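Local coordinates for lipoprotein (Streptococcus pneumoniae, PDB 3CX3) that binds zinc as a surface lipoprotein and probably delivers it to an ABC transporter for uptake into the cell, at residues 184-189 / 257-262; 178-183 / 229-234; 41-46 / 67-72; 95-100 / 116-121. One frame throughout, in Å; residues are numbered along the deposited sequence.

Interaction 1: residues 184-189 / 257-262. With ZN (zinc ion), chain E.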
loop_
_atom_site.group_PDB
_atom_site.type_symbol
_atom_site.label_atom_id
_atom_site.label_comp_id
_atom_site.label_asym_id
_atom_site.label_seq_id
_atom_site.Cartn_x
_atom_site.Cartn_y
_atom_site.Cartn_z
ATOM N N HIS A 184 -0.066 -5.767 11.152
ATOM C CA HIS A 184 -1.087 -4.727 11.351
ATOM C C HIS A 184 -2.254 -4.841 10.385
ATOM O O HIS A 184 -2.241 -5.690 9.508
ATOM C CB HIS A 184 -0.489 -3.333 11.410
ATOM C CG HIS A 184 -0.174 -2.720 10.083
ATOM N ND1 HIS A 184 0.944 -3.062 9.343
ATOM C CD2 HIS A 184 -0.785 -1.715 9.406
ATOM C CE1 HIS A 184 0.983 -2.318 8.252
ATOM N NE2 HIS A 184 -0.057 -1.499 8.261
ATOM N N THR A 185 -3.272 -4.011 10.572
ATOM C CA THR A 185 -4.484 -4.122 9.763
ATOM C C THR A 185 -4.272 -3.535 8.356
ATOM O O THR A 185 -4.701 -2.401 8.085
ATOM C CB THR A 185 -5.723 -3.434 10.432
ATOM O OG1 THR A 185 -5.833 -3.838 11.804
ATOM C CG2 THR A 185 -7.005 -3.779 9.692
ATOM N N ALA A 186 -3.654 -4.318 7.470
ATOM C CA ALA A 186 -3.383 -3.836 6.136
ATOM C C ALA A 186 -4.149 -4.518 4.992
ATOM O O ALA A 186 -4.318 -3.936 3.936
ATOM C CB ALA A 186 -1.888 -3.871 5.869
ATOM N N PHE A 187 -4.606 -5.747 5.213
ATOM C CA PHE A 187 -5.096 -6.613 4.150
ATOM C C PHE A 187 -6.607 -6.657 4.029
ATOM O O PHE A 187 -7.161 -7.561 3.404
ATOM C CB PHE A 187 -4.498 -8.001 4.345
ATOM C CG PHE A 187 -3.000 -7.999 4.233
ATOM C CD1 PHE A 187 -2.383 -8.236 3.015
ATOM C CD2 PHE A 187 -2.210 -7.693 5.335
ATOM C CE1 PHE A 187 -0.997 -8.191 2.902
ATOM C CE2 PHE A 187 -0.834 -7.656 5.226
ATOM C CZ PHE A 187 -0.232 -7.898 3.994
ATOM N N SER A 188 -7.250 -5.649 4.606
ATOM C CA SER A 188 -8.688 -5.566 4.753
ATOM C C SER A 188 -9.403 -5.522 3.398
ATOM O O SER A 188 -10.556 -5.941 3.290
ATOM C CB SER A 188 -9.018 -4.333 5.609
ATOM O OG SER A 188 -10.399 -3.994 5.611
ATOM N N TYR A 189 -8.690 -5.037 2.377
ATOM C CA TYR A 189 -9.224 -4.772 1.054
ATOM C C TYR A 189 -8.969 -5.962 0.179
ATOM O O TYR A 189 -9.814 -6.327 -0.659
ATOM C CB TYR A 189 -8.525 -3.559 0.417
ATOM C CG TYR A 189 -9.066 -2.241 0.868
ATOM C CD1 TYR A 189 -10.164 -1.665 0.241
ATOM C CD2 TYR A 189 -8.487 -1.568 1.934
ATOM C CE1 TYR A 189 -10.659 -0.461 0.664
ATOM C CE2 TYR A 189 -8.972 -0.361 2.369
ATOM C CZ TYR A 189 -10.054 0.188 1.735
ATOM O OH TYR A 189 -10.526 1.397 2.172
ATOM N N PRO A 257 2.878 -5.879 3.178
ATOM C CA PRO A 257 1.807 -4.937 2.874
ATOM C C PRO A 257 2.296 -3.853 1.889
ATOM O O PRO A 257 1.540 -2.902 1.582
ATOM C CB PRO A 257 1.476 -4.340 4.238
ATOM C CG PRO A 257 2.719 -4.414 5.050
ATOM C CD PRO A 257 3.596 -5.527 4.429
ATOM N N LEU A 258 3.537 -4.018 1.408
ATOM C CA LEU A 258 4.191 -3.145 0.425
ATOM C C LEU A 258 4.387 -1.687 0.832
ATOM O O LEU A 258 4.550 -0.809 -0.000
ATOM C CB LEU A 258 3.531 -3.251 -0.949
ATOM C CG LEU A 258 3.254 -4.664 -1.466
ATOM C CD1 LEU A 258 2.288 -4.616 -2.659
ATOM C CD2 LEU A 258 4.513 -5.447 -1.823
ATOM N N GLU A 259 4.411 -1.445 2.128
ATOM C CA GLU A 259 4.646 -0.118 2.657
ATOM C C GLU A 259 6.116 0.301 2.565
ATOM O O GLU A 259 6.418 1.462 2.275
ATOM C CB GLU A 259 4.124 -0.050 4.081
ATOM C CG GLU A 259 2.611 0.074 4.164
ATOM C CD GLU A 259 2.097 -0.330 5.510
ATOM O OE1 GLU A 259 2.812 -0.102 6.503
ATOM O OE2 GLU A 259 0.993 -0.907 5.575
ATOM N N SER A 260 7.017 -0.644 2.837
ATOM C CA SER A 260 8.419 -0.526 2.446
ATOM C C SER A 260 8.547 -1.112 1.048
ATOM O O SER A 260 7.634 -1.788 0.549
ATOM C CB SER A 260 9.310 -1.327 3.396
ATOM O OG SER A 260 9.157 -0.895 4.739
ATOM N N ASP A 261 9.675 -0.854 0.405
ATOM C CA ASP A 261 9.977 -1.536 -0.839
ATOM C C ASP A 261 10.988 -2.638 -0.589
ATOM O O ASP A 261 11.960 -2.429 0.137
ATOM C CB ASP A 261 10.447 -0.576 -1.927
ATOM C CG ASP A 261 11.578 0.297 -1.483
ATOM O OD1 ASP A 261 11.415 1.015 -0.467
ATOM O OD2 ASP A 261 12.626 0.279 -2.168
ATOM N N PRO A 262 10.743 -3.826 -1.173
ATOM C CA PRO A 262 11.555 -5.035 -0.965
ATOM C C PRO A 262 12.856 -5.011 -1.768
ATOM O O PRO A 262 13.553 -6.029 -1.875
ATOM C CB PRO A 262 10.642 -6.152 -1.502
ATOM C CG PRO A 262 9.281 -5.490 -1.776
ATOM C CD PRO A 262 9.607 -4.084 -2.075
HETATM ZN ZN ZN E . -0.347 0.018 6.865
#

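Interaction 2: residues 178-183 / 229-234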
loop_
_atom_site.group_PDB
_atom_site.type_symbol
_atom_site.label_atom_id
_atom_site.label_comp_id
_atom_site.label_asym_id
_atom_site.label_seq_id
_atom_site.Cartn_x
_atom_site.Cartn_y
_atom_site.Cartn_z
ATOM N N LYS A 178 -10.893 -19.528 4.945
ATOM C CA LYS A 178 -11.084 -18.080 5.302
ATOM C C LYS A 178 -10.045 -17.189 6.043
ATOM O O LYS A 178 -9.384 -16.352 5.430
ATOM C CB LYS A 178 -12.435 -17.916 6.024
ATOM C CG LYS A 178 -12.588 -18.855 7.229
ATOM C CD LYS A 178 -13.366 -18.241 8.375
ATOM C CE LYS A 178 -13.504 -19.250 9.517
ATOM N NZ LYS A 178 -12.210 -19.533 10.215
ATOM N N THR A 179 -9.973 -17.340 7.366
ATOM C CA THR A 179 -9.340 -16.366 8.254
ATOM C C THR A 179 -7.818 -16.348 8.186
ATOM O O THR A 179 -7.191 -17.393 7.988
ATOM C CB THR A 179 -9.728 -16.619 9.724
ATOM O OG1 THR A 179 -10.949 -17.348 9.788
ATOM C CG2 THR A 179 -9.918 -15.314 10.452
ATOM N N PHE A 180 -7.240 -15.152 8.353
ATOM C CA PHE A 180 -5.794 -15.001 8.594
ATOM C C PHE A 180 -5.472 -13.860 9.556
ATOM O O PHE A 180 -6.272 -12.949 9.743
ATOM C CB PHE A 180 -4.975 -14.911 7.279
ATOM C CG PHE A 180 -5.357 -13.763 6.383
ATOM C CD1 PHE A 180 -6.545 -13.796 5.633
ATOM C CD2 PHE A 180 -4.531 -12.654 6.267
ATOM C CE1 PHE A 180 -6.905 -12.735 4.789
ATOM C CE2 PHE A 180 -4.887 -11.587 5.432
ATOM C CZ PHE A 180 -6.086 -11.640 4.681
ATOM N N VAL A 181 -4.301 -13.931 10.181
ATOM C CA VAL A 181 -3.828 -12.858 11.082
ATOM C C VAL A 181 -2.454 -12.279 10.732
ATOM O O VAL A 181 -1.453 -13.005 10.556
ATOM C CB VAL A 181 -4.013 -13.172 12.617
ATOM C CG1 VAL A 181 -4.230 -14.637 12.864
ATOM C CG2 VAL A 181 -2.876 -12.628 13.457
ATOM N N THR A 182 -2.459 -10.946 10.623
ATOM C CA THR A 182 -1.357 -10.170 10.065
ATOM C C THR A 182 -0.860 -9.198 11.104
ATOM O O THR A 182 -1.560 -8.914 12.086
ATOM C CB THR A 182 -1.793 -9.334 8.835
ATOM O OG1 THR A 182 -2.621 -8.250 9.270
ATOM C CG2 THR A 182 -2.528 -10.166 7.811
ATOM N N GLN A 183 0.331 -8.657 10.863
ATOM C CA GLN A 183 1.015 -7.852 11.856
ATOM C C GLN A 183 0.331 -6.521 12.181
ATOM O O GLN A 183 0.193 -6.175 13.365
ATOM C CB GLN A 183 2.471 -7.644 11.479
ATOM C CG GLN A 183 3.223 -7.033 12.610
ATOM C CD GLN A 183 4.689 -6.896 12.324
ATOM O OE1 GLN A 183 5.436 -7.884 12.305
ATOM N NE2 GLN A 183 5.121 -5.662 12.122
ATOM N N THR A 229 -0.599 -19.802 11.267
ATOM C CA THR A 229 0.498 -18.913 10.957
ATOM C C THR A 229 0.049 -17.499 11.288
ATOM O O THR A 229 -1.015 -17.069 10.860
ATOM C CB THR A 229 0.880 -19.023 9.447
ATOM O OG1 THR A 229 1.337 -20.354 9.156
ATOM C CG2 THR A 229 1.959 -18.033 9.068
ATOM N N ILE A 230 0.843 -16.793 12.081
ATOM C CA ILE A 230 0.688 -15.356 12.169
ATOM C C ILE A 230 1.632 -14.779 11.113
ATOM O O ILE A 230 2.776 -15.230 10.982
ATOM C CB ILE A 230 0.925 -14.798 13.605
ATOM C CG1 ILE A 230 2.169 -15.407 14.250
ATOM C CG2 ILE A 230 -0.292 -15.075 14.503
ATOM C CD1 ILE A 230 2.489 -14.834 15.616
ATOM N N PHE A 231 1.131 -13.843 10.315
ATOM C CA PHE A 231 1.931 -13.237 9.263
ATOM C C PHE A 231 2.594 -11.931 9.730
ATOM O O PHE A 231 1.933 -10.901 9.864
ATOM C CB PHE A 231 1.086 -12.981 8.010
ATOM C CG PHE A 231 0.658 -14.225 7.284
ATOM C CD1 PHE A 231 1.572 -14.966 6.530
ATOM C CD2 PHE A 231 -0.675 -14.645 7.325
ATOM C CE1 PHE A 231 1.165 -16.123 5.829
ATOM C CE2 PHE A 231 -1.099 -15.805 6.638
ATOM C CZ PHE A 231 -0.176 -16.537 5.882
ATOM N N THR A 232 3.903 -11.981 9.977
ATOM C CA THR A 232 4.655 -10.780 10.313
ATOM C C THR A 232 5.202 -10.129 9.065
ATOM O O THR A 232 5.004 -10.627 7.965
ATOM C CB THR A 232 5.837 -11.067 11.261
ATOM O OG1 THR A 232 6.576 -12.204 10.797
ATOM C CG2 THR A 232 5.347 -11.310 12.665
ATOM N N GLU A 233 5.863 -8.992 9.252
ATOM C CA GLU A 233 6.738 -8.417 8.237
ATOM C C GLU A 233 8.188 -8.557 8.696
ATOM O O GLU A 233 8.472 -9.126 9.751
ATOM C CB GLU A 233 6.423 -6.939 8.014
ATOM C CG GLU A 233 4.947 -6.593 7.865
ATOM C CD GLU A 233 4.601 -5.297 8.587
ATOM O OE1 GLU A 233 5.533 -4.689 9.163
ATOM O OE2 GLU A 233 3.415 -4.885 8.593
ATOM N N SER A 234 9.110 -8.053 7.884
ATOM C CA SER A 234 10.495 -7.887 8.320
ATOM C C SER A 234 10.460 -6.778 9.354
ATOM O O SER A 234 10.629 -7.029 10.554
ATOM C CB SER A 234 11.403 -7.487 7.154
ATOM O OG SER A 234 12.602 -6.895 7.640
HETATM O O HOH W 1 -2.703 -16.068 9.419
#

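Interaction 3: residues 41-46 / 67-72. With ZN (zinc ion), chain E.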
loop_
_atom_site.group_PDB
_atom_site.type_symbol
_atom_site.label_atom_id
_atom_site.label_comp_id
_atom_site.label_asym_id
_atom_site.label_seq_id
_atom_site.Cartn_x
_atom_site.Cartn_y
_atom_site.Cartn_z
ATOM N N SER A 41 11.489 5.105 7.223
ATOM C CA SER A 41 10.938 5.013 8.594
ATOM C C SER A 41 9.643 4.174 8.642
ATOM O O SER A 41 9.619 3.106 9.284
ATOM C CB SER A 41 10.740 6.396 9.251
ATOM O OG SER A 41 9.927 6.315 10.416
ATOM N N GLY A 42 8.584 4.646 7.974
ATOM C CA GLY A 42 7.279 3.958 8.012
ATOM C C GLY A 42 6.090 4.874 7.798
ATOM O O GLY A 42 5.775 5.703 8.660
ATOM N N ILE A 43 5.413 4.686 6.661
ATOM C CA ILE A 43 4.461 5.658 6.091
ATOM C C ILE A 43 3.398 6.203 7.054
ATOM O O ILE A 43 2.959 7.347 6.899
ATOM C CB ILE A 43 3.764 5.104 4.777
ATOM C CG1 ILE A 43 2.919 6.180 4.092
ATOM C CG2 ILE A 43 2.894 3.865 5.067
ATOM C CD1 ILE A 43 3.696 7.316 3.475
ATOM N N HIS A 44 2.970 5.353 7.998
ATOM C CA HIS A 44 1.945 5.670 8.991
ATOM C C HIS A 44 2.397 6.721 10.035
ATOM O O HIS A 44 1.643 7.632 10.384
ATOM C CB HIS A 44 1.475 4.381 9.681
ATOM C CG HIS A 44 0.673 3.463 8.797
ATOM N ND1 HIS A 44 -0.691 3.578 8.635
ATOM C CD2 HIS A 44 1.043 2.396 8.051
ATOM C CE1 HIS A 44 -1.123 2.639 7.812
ATOM N NE2 HIS A 44 -0.090 1.911 7.439
ATOM N N SER A 45 3.632 6.597 10.518
ATOM C CA SER A 45 4.159 7.503 11.554
ATOM C C SER A 45 5.130 8.570 11.007
ATOM O O SER A 45 5.626 9.402 11.764
ATOM C CB SER A 45 4.851 6.689 12.644
ATOM O OG SER A 45 6.002 6.053 12.104
ATOM N N PHE A 46 5.393 8.530 9.700
ATOM C CA PHE A 46 6.442 9.335 9.085
ATOM C C PHE A 46 6.047 10.802 8.964
ATOM O O PHE A 46 4.924 11.120 8.575
ATOM C CB PHE A 46 6.775 8.774 7.697
ATOM C CG PHE A 46 7.765 9.604 6.923
ATOM C CD1 PHE A 46 9.147 9.429 7.107
ATOM C CD2 PHE A 46 7.330 10.564 6.008
ATOM C CE1 PHE A 46 10.068 10.207 6.384
ATOM C CE2 PHE A 46 8.249 11.340 5.287
ATOM C CZ PHE A 46 9.617 11.161 5.482
ATOM N N HIS A 67 -5.253 11.668 1.544
ATOM C CA HIS A 67 -5.263 12.618 2.645
ATOM C C HIS A 67 -5.383 11.894 3.986
ATOM O O HIS A 67 -4.924 12.397 5.005
ATOM C CB HIS A 67 -6.370 13.678 2.460
ATOM C CG HIS A 67 -7.751 13.108 2.317
ATOM N ND1 HIS A 67 -8.326 12.846 1.091
ATOM C CD2 HIS A 67 -8.679 12.767 3.248
ATOM C CE1 HIS A 67 -9.538 12.344 1.272
ATOM N NE2 HIS A 67 -9.774 12.283 2.570
ATOM N N THR A 68 -5.994 10.707 3.955
ATOM C CA THR A 68 -6.156 9.811 5.102
ATOM C C THR A 68 -4.892 8.997 5.510
ATOM O O THR A 68 -4.936 8.213 6.492
ATOM C CB THR A 68 -7.288 8.810 4.816
ATOM O OG1 THR A 68 -6.864 7.879 3.820
ATOM C CG2 THR A 68 -8.495 9.518 4.301
ATOM N N LEU A 69 -3.787 9.167 4.773
ATOM C CA LEU A 69 -2.543 8.462 5.070
ATOM C C LEU A 69 -1.414 9.483 5.300
ATOM O O LEU A 69 -1.020 9.777 6.438
ATOM C CB LEU A 69 -2.176 7.522 3.912
ATOM C CG LEU A 69 -1.604 6.104 4.145
ATOM C CD1 LEU A 69 -0.549 5.737 3.048
ATOM C CD2 LEU A 69 -1.072 5.860 5.591
ATOM N N GLU A 70 -0.901 10.021 4.199
ATOM C CA GLU A 70 0.022 11.126 4.260
ATOM C C GLU A 70 -0.762 12.401 4.619
ATOM O O GLU A 70 -1.216 13.140 3.736
ATOM C CB GLU A 70 0.773 11.255 2.943
ATOM C CG GLU A 70 1.374 9.932 2.436
ATOM C CD GLU A 70 0.547 9.296 1.332
ATOM O OE1 GLU A 70 -0.722 9.251 1.477
ATOM O OE2 GLU A 70 1.167 8.867 0.311
ATOM N N SER A 71 -0.932 12.602 5.934
ATOM C CA SER A 71 -1.649 13.748 6.533
ATOM C C SER A 71 -0.992 15.113 6.310
ATOM O O SER A 71 -1.704 16.106 6.155
ATOM C CB SER A 71 -1.826 13.543 8.037
ATOM O OG SER A 71 -2.831 12.593 8.307
ATOM N N TRP A 72 0.343 15.186 6.357
ATOM C CA TRP A 72 1.033 16.348 5.795
ATOM C C TRP A 72 0.810 16.138 4.306
ATOM O O TRP A 72 0.865 15.004 3.849
ATOM C CB TRP A 72 2.537 16.295 6.069
ATOM C CG TRP A 72 3.231 15.456 5.026
ATOM C CD1 TRP A 72 3.726 15.873 3.806
ATOM C CD2 TRP A 72 3.419 14.048 5.074
ATOM N NE1 TRP A 72 4.238 14.801 3.111
ATOM C CE2 TRP A 72 4.059 13.670 3.865
ATOM C CE3 TRP A 72 3.131 13.072 6.029
ATOM C CZ2 TRP A 72 4.411 12.365 3.597
ATOM C CZ3 TRP A 72 3.471 11.779 5.762
ATOM C CH2 TRP A 72 4.112 11.431 4.554
HETATM ZN ZN ZN E . -0.347 0.018 6.865
#

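Interaction 4: residues 95-100 / 116-121. With ZN (zinc ion), chain E.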
loop_
_atom_site.group_PDB
_atom_site.type_symbol
_atom_site.label_atom_id
_atom_site.label_comp_id
_atom_site.label_asym_id
_atom_site.label_seq_id
_atom_site.Cartn_x
_atom_site.Cartn_y
_atom_site.Cartn_z
ATOM N N THR A 95 -13.342 5.634 -3.096
ATOM C CA THR A 95 -14.160 5.542 -1.899
ATOM C C THR A 95 -13.519 4.531 -0.952
ATOM O O THR A 95 -13.372 3.365 -1.308
ATOM C CB THR A 95 -15.659 5.196 -2.254
ATOM O OG1 THR A 95 -16.034 3.924 -1.730
ATOM C CG2 THR A 95 -15.882 5.182 -3.767
ATOM N N LEU A 96 -13.123 4.996 0.239
ATOM C CA LEU A 96 -12.455 4.153 1.261
ATOM C C LEU A 96 -13.404 3.653 2.351
ATOM O O LEU A 96 -14.271 4.390 2.831
ATOM C CB LEU A 96 -11.286 4.898 1.932
ATOM C CG LEU A 96 -10.177 5.649 1.179
ATOM C CD1 LEU A 96 -9.319 6.426 2.156
ATOM C CD2 LEU A 96 -9.305 4.739 0.340
ATOM N N GLU A 97 -13.221 2.404 2.761
ATOM C CA GLU A 97 -14.063 1.832 3.815
ATOM C C GLU A 97 -13.658 2.332 5.210
ATOM O O GLU A 97 -12.468 2.438 5.531
ATOM C CB GLU A 97 -14.167 0.282 3.712
ATOM C CG GLU A 97 -12.954 -0.560 4.181
ATOM C CD GLU A 97 -12.885 -1.980 3.548
ATOM O OE1 GLU A 97 -11.890 -2.699 3.816
ATOM O OE2 GLU A 97 -13.802 -2.376 2.779
ATOM N N ARG A 98 -14.673 2.661 6.004
ATOM C CA ARG A 98 -14.525 3.191 7.360
ATOM C C ARG A 98 -13.950 2.152 8.344
ATOM O O ARG A 98 -14.282 0.962 8.262
ATOM C CB ARG A 98 -15.883 3.694 7.845
ATOM C CG ARG A 98 -15.813 4.698 8.972
ATOM C CD ARG A 98 -17.204 5.052 9.480
ATOM N NE ARG A 98 -17.247 5.297 10.928
ATOM C CZ ARG A 98 -18.123 4.745 11.773
ATOM N NH1 ARG A 98 -19.066 3.915 11.339
ATOM N NH2 ARG A 98 -18.070 5.045 13.061
ATOM N N VAL A 99 -13.087 2.615 9.258
ATOM C CA VAL A 99 -12.462 1.759 10.278
ATOM C C VAL A 99 -13.540 1.210 11.212
ATOM O O VAL A 99 -14.181 1.971 11.940
ATOM C CB VAL A 99 -11.347 2.483 11.082
ATOM C CG1 VAL A 99 -10.870 1.631 12.256
ATOM C CG2 VAL A 99 -10.182 2.823 10.176
ATOM N N PRO A 100 -13.718 -0.121 11.196
ATOM C CA PRO A 100 -14.957 -0.786 11.562
ATOM C C PRO A 100 -15.484 -0.652 12.985
ATOM O O PRO A 100 -14.980 0.117 13.813
ATOM C CB PRO A 100 -14.686 -2.259 11.213
ATOM C CG PRO A 100 -13.545 -2.206 10.225
ATOM C CD PRO A 100 -12.704 -1.098 10.761
ATOM N N LEU A 116 -12.560 7.697 10.903
ATOM C CA LEU A 116 -11.311 7.040 10.569
ATOM C C LEU A 116 -11.565 6.080 9.434
ATOM O O LEU A 116 -12.579 5.389 9.402
ATOM C CB LEU A 116 -10.743 6.320 11.791
ATOM C CG LEU A 116 -9.237 6.088 11.858
ATOM C CD1 LEU A 116 -8.470 7.418 12.066
ATOM C CD2 LEU A 116 -8.928 5.063 12.960
ATOM N N TYR A 117 -10.636 6.060 8.493
ATOM C CA TYR A 117 -10.791 5.315 7.255
ATOM C C TYR A 117 -9.576 4.458 6.985
ATOM O O TYR A 117 -8.450 4.816 7.358
ATOM C CB TYR A 117 -10.982 6.275 6.085
ATOM C CG TYR A 117 -12.309 6.964 6.059
ATOM C CD1 TYR A 117 -12.471 8.220 6.643
ATOM C CD2 TYR A 117 -13.405 6.379 5.435
ATOM C CE1 TYR A 117 -13.696 8.866 6.628
ATOM C CE2 TYR A 117 -14.647 7.025 5.408
ATOM C CZ TYR A 117 -14.780 8.265 6.004
ATOM O OH TYR A 117 -16.004 8.918 5.966
ATOM N N ASP A 118 -9.805 3.334 6.319
ATOM C CA ASP A 118 -8.735 2.426 5.946
ATOM C C ASP A 118 -8.169 2.812 4.580
ATOM O O ASP A 118 -8.868 2.739 3.571
ATOM C CB ASP A 118 -9.199 0.958 5.976
ATOM C CG ASP A 118 -8.060 -0.025 5.680
ATOM O OD1 ASP A 118 -6.979 0.399 5.264
ATOM O OD2 ASP A 118 -8.225 -1.239 5.850
ATOM N N PRO A 119 -6.882 3.200 4.545
ATOM C CA PRO A 119 -6.227 3.667 3.328
ATOM C C PRO A 119 -5.688 2.580 2.396
ATOM O O PRO A 119 -5.174 2.908 1.316
ATOM C CB PRO A 119 -5.030 4.456 3.879
ATOM C CG PRO A 119 -4.665 3.757 5.170
ATOM C CD PRO A 119 -5.979 3.249 5.720
ATOM N N HIS A 120 -5.809 1.314 2.806
ATOM C CA HIS A 120 -4.898 0.231 2.365
ATOM C C HIS A 120 -5.331 -0.423 1.075
ATOM O O HIS A 120 -5.041 -1.592 0.779
ATOM C CB HIS A 120 -4.801 -0.829 3.422
ATOM C CG HIS A 120 -3.816 -0.532 4.491
ATOM N ND1 HIS A 120 -4.199 -0.081 5.737
ATOM C CD2 HIS A 120 -2.460 -0.682 4.532
ATOM C CE1 HIS A 120 -3.117 0.045 6.499
ATOM N NE2 HIS A 120 -2.048 -0.308 5.790
ATOM N N THR A 121 -6.013 0.385 0.307
ATOM C CA THR A 121 -6.439 0.088 -1.024
ATOM C C THR A 121 -5.432 -0.720 -1.861
ATOM O O THR A 121 -5.729 -1.840 -2.268
ATOM C CB THR A 121 -6.838 1.421 -1.609
ATOM O OG1 THR A 121 -8.277 1.521 -1.616
ATOM C CG2 THR A 121 -6.217 1.664 -2.938
HETATM ZN ZN ZN E . -0.347 0.018 6.865
#

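Interaction 1: residues 184-189 / 257-262
Glu259 and His184 approach from opposite directions to share one zinc ion. The route of the Glu259 side chain shows how a carboxylate is brought to a metal. Its CB leads toward the 184-189 segment, and CG lies anti to the carbonyl carbon (chi1 -77°), from where the chain runs extended to the metal. CD arrives in the plane of the His184 ring, at its edge, and OE2 completes the approach with a 2.1 Å bond to zinc. OE1 stays 3.2 Å from zinc, so the carboxylate grips essentially through one oxygen, while OE1 also lies 3.4 Å from His184 CE1. The carboxylate and imidazole planes are turned 66° apart. His184 NE2 and Glu259 OE2 are only 2.9 Å apart, but that closeness reflects shared metal coordination, not a hydrogen bond; His44 and His120 complete the site. Next to the ligands the packing turns apolar. Ala186 CB sits over one face of the His184 ring toward its rim and meets Pro257 CB at 3.8 Å, while Phe187 CZ lies 4.0 Å from Pro257 CB. The contact thus lies where the chain passes from strand 180-182 to helix 188-193, against the loop joining strand 252-254 to helix 268-281, with Phe187 also packed on strand 180-182 and Leu258 on helix 268-281.

Interaction 2: residues 178-183 / 229-234
Val181 and Phe231 are joined by the bond that sets this parallel strand pair: Phe231 N donates to Val181 O at 2.7 Å with an almost straight N-H...O angle of 176°. The same oxygen receives a CA-H contact from Ile230, and Thr182 CA makes another to Phe231 O, so the backbones are close here. On one face of the sheet Val181 and Ile230 lie side by side, pointing the same way, with CG2 touching CG2 at 3.7 Å. On the other face, Phe180 CB meets the edge of the Phe231 ring at CE2, 4.0 Å away. Beyond the strands Gln183 reaches across: a chi1 of -170° and an extended chain bring OE1 to Glu233 N at 3.3 Å, the donor lying above the carbonyl plane. The Gln183 side chain crosses that of Glu233 at about a right angle, its amide plane turned 43° from the carboxylate, whose OE2 bonds to the zinc ligand His184; Gln183 thus belongs to the surroundings of a second-shell acid. The opposite end is looser. Beside partly exposed Thr229 a water is inserted between the strands and takes the hydrogen of Val181 N at 2.8 Å; its approach to Thr229 O is too short to be trusted. Together the two strands form the middle of the C-terminal four-stranded parallel sheet, flanked by strands 198-200 and 252-254, with helix 268-281 covering Phe180 and Phe231 and helix 239-245 packed against Ile230.

Interaction 3: residues 41-46 / 67-72
Ile43 and Leu69 are the centre of a loop-to-loop packing contact at one end of the N-terminal parallel alpha/beta sheet, in one of the two lobes of a metal-binding solute-binding protein. The loop with Ile43 follows strand 33-36 and that with Leu69 follows strand 61-64, the two strands flanking strand 12-15; the first of these loops carries the zinc ligand His44. Ile43 CG1, anti to the backbone N (chi1 -173°), lies 3.6 Å from Leu69 CD1, the two side chains crossing at about a right angle. Farther out, Ile43 CD1 rests on Glu70 CG at 3.6 Å. That leaves the Glu70 carboxylate to other work: OE2 bonds to Ser16 and the backbone N of His65, and OE1 to the backbone N of Ser66, so a buried acid is well supplied with donors and the 67-72 loop is tied to the turn just after strand 61-64 and to Ser16, just after strand 12-15. The other branch of Leu69 serves the metal ligand. CD2 sits over one face of the His44 imidazole, a CH-pi contact 4.1 Å from the ring centroid, which probably helps to fix the rotation of a ring whose NE2 binds zinc at 2.0 Å. At the far end Phe46 and Trp72 form an offset edge-to-face pair, with the edge of Phe46 toward the face of Trp72 and planes at 66°. Trp72 CH2 lies in the plane of the Phe46 ring, 3.6 Å from Phe46 CD2, while Trp72 CZ3 comes within 3.2 Å of Phe46 O.

Interaction 4: residues 95-100 / 116-121
Arg98 and Tyr117 face each other in a single backbone bridge, bracketed by Asp118 N donating to Glu97 O at 2.9 Å and Val99 N donating to Leu116 O at 2.8 Å. It closes the base of an excursion between strand 86-89 and helix 125-142, part of which, residues 102-114, is not modelled. Val99 and Leu116 lie side by side, CG2 of the valine 3.8 Å from CD2 of the leucine. Leu96 packs inward, laying CB 3.6 Å from Asp118 O, the acceptor of a hydrogen bond from Tyr189 OH. Leu96 CD2 faces Thr121 OG1, a buried hydroxyl for which the model offers no partner. Tyr117 presents its ring edge, at CD2, to Leu96 O. Asp118 links this contact to the metal site: chi1 of -176° swings its carboxylate away from the backbone N, and OD1 takes His120 N in an Asx turn and, from the opposite face, His120 ND1 at 2.9 Å. ND1 comes on the syn side of OD1, 27° out of the carboxylate plane, while OD1 lies nearly in the plane of the imidazole. Glu97 OE1 stands 4.4 Å from Asp118 OD2, a like-charge proximity that may shift the ionisation of either group, though OE1 also bonds to Ser188. The chemistry implies a second-shell acid: its bond probably fixes the His120 ring's rotation and is consistent with a proton on ND1, leaving NE2 for zinc.

Interactions 1, 3 and 4 converge on the zinc ion, each bringing at least one ligand: His44 from 41-46, His120 from 116-121, and His184 with Glu259 from interaction 1. Their centres lie 13 to 14 Å apart, yet His44 NE2 and His120 NE2 approach to 3.4 Å at the metal. Interaction 2 supplies no ligand but backs one, since Glu233 OE2 lies 3.2 Å from His184 ND1, probably as a hydrogen bond. Interactions 1 and 4 are also tied to each other away from the metal by Ser188 OG and Glu97 OE1, 2.7 Å apart. Interactions 2 and 3 stay about 8 Å apart at their nearest atoms, in different lobes.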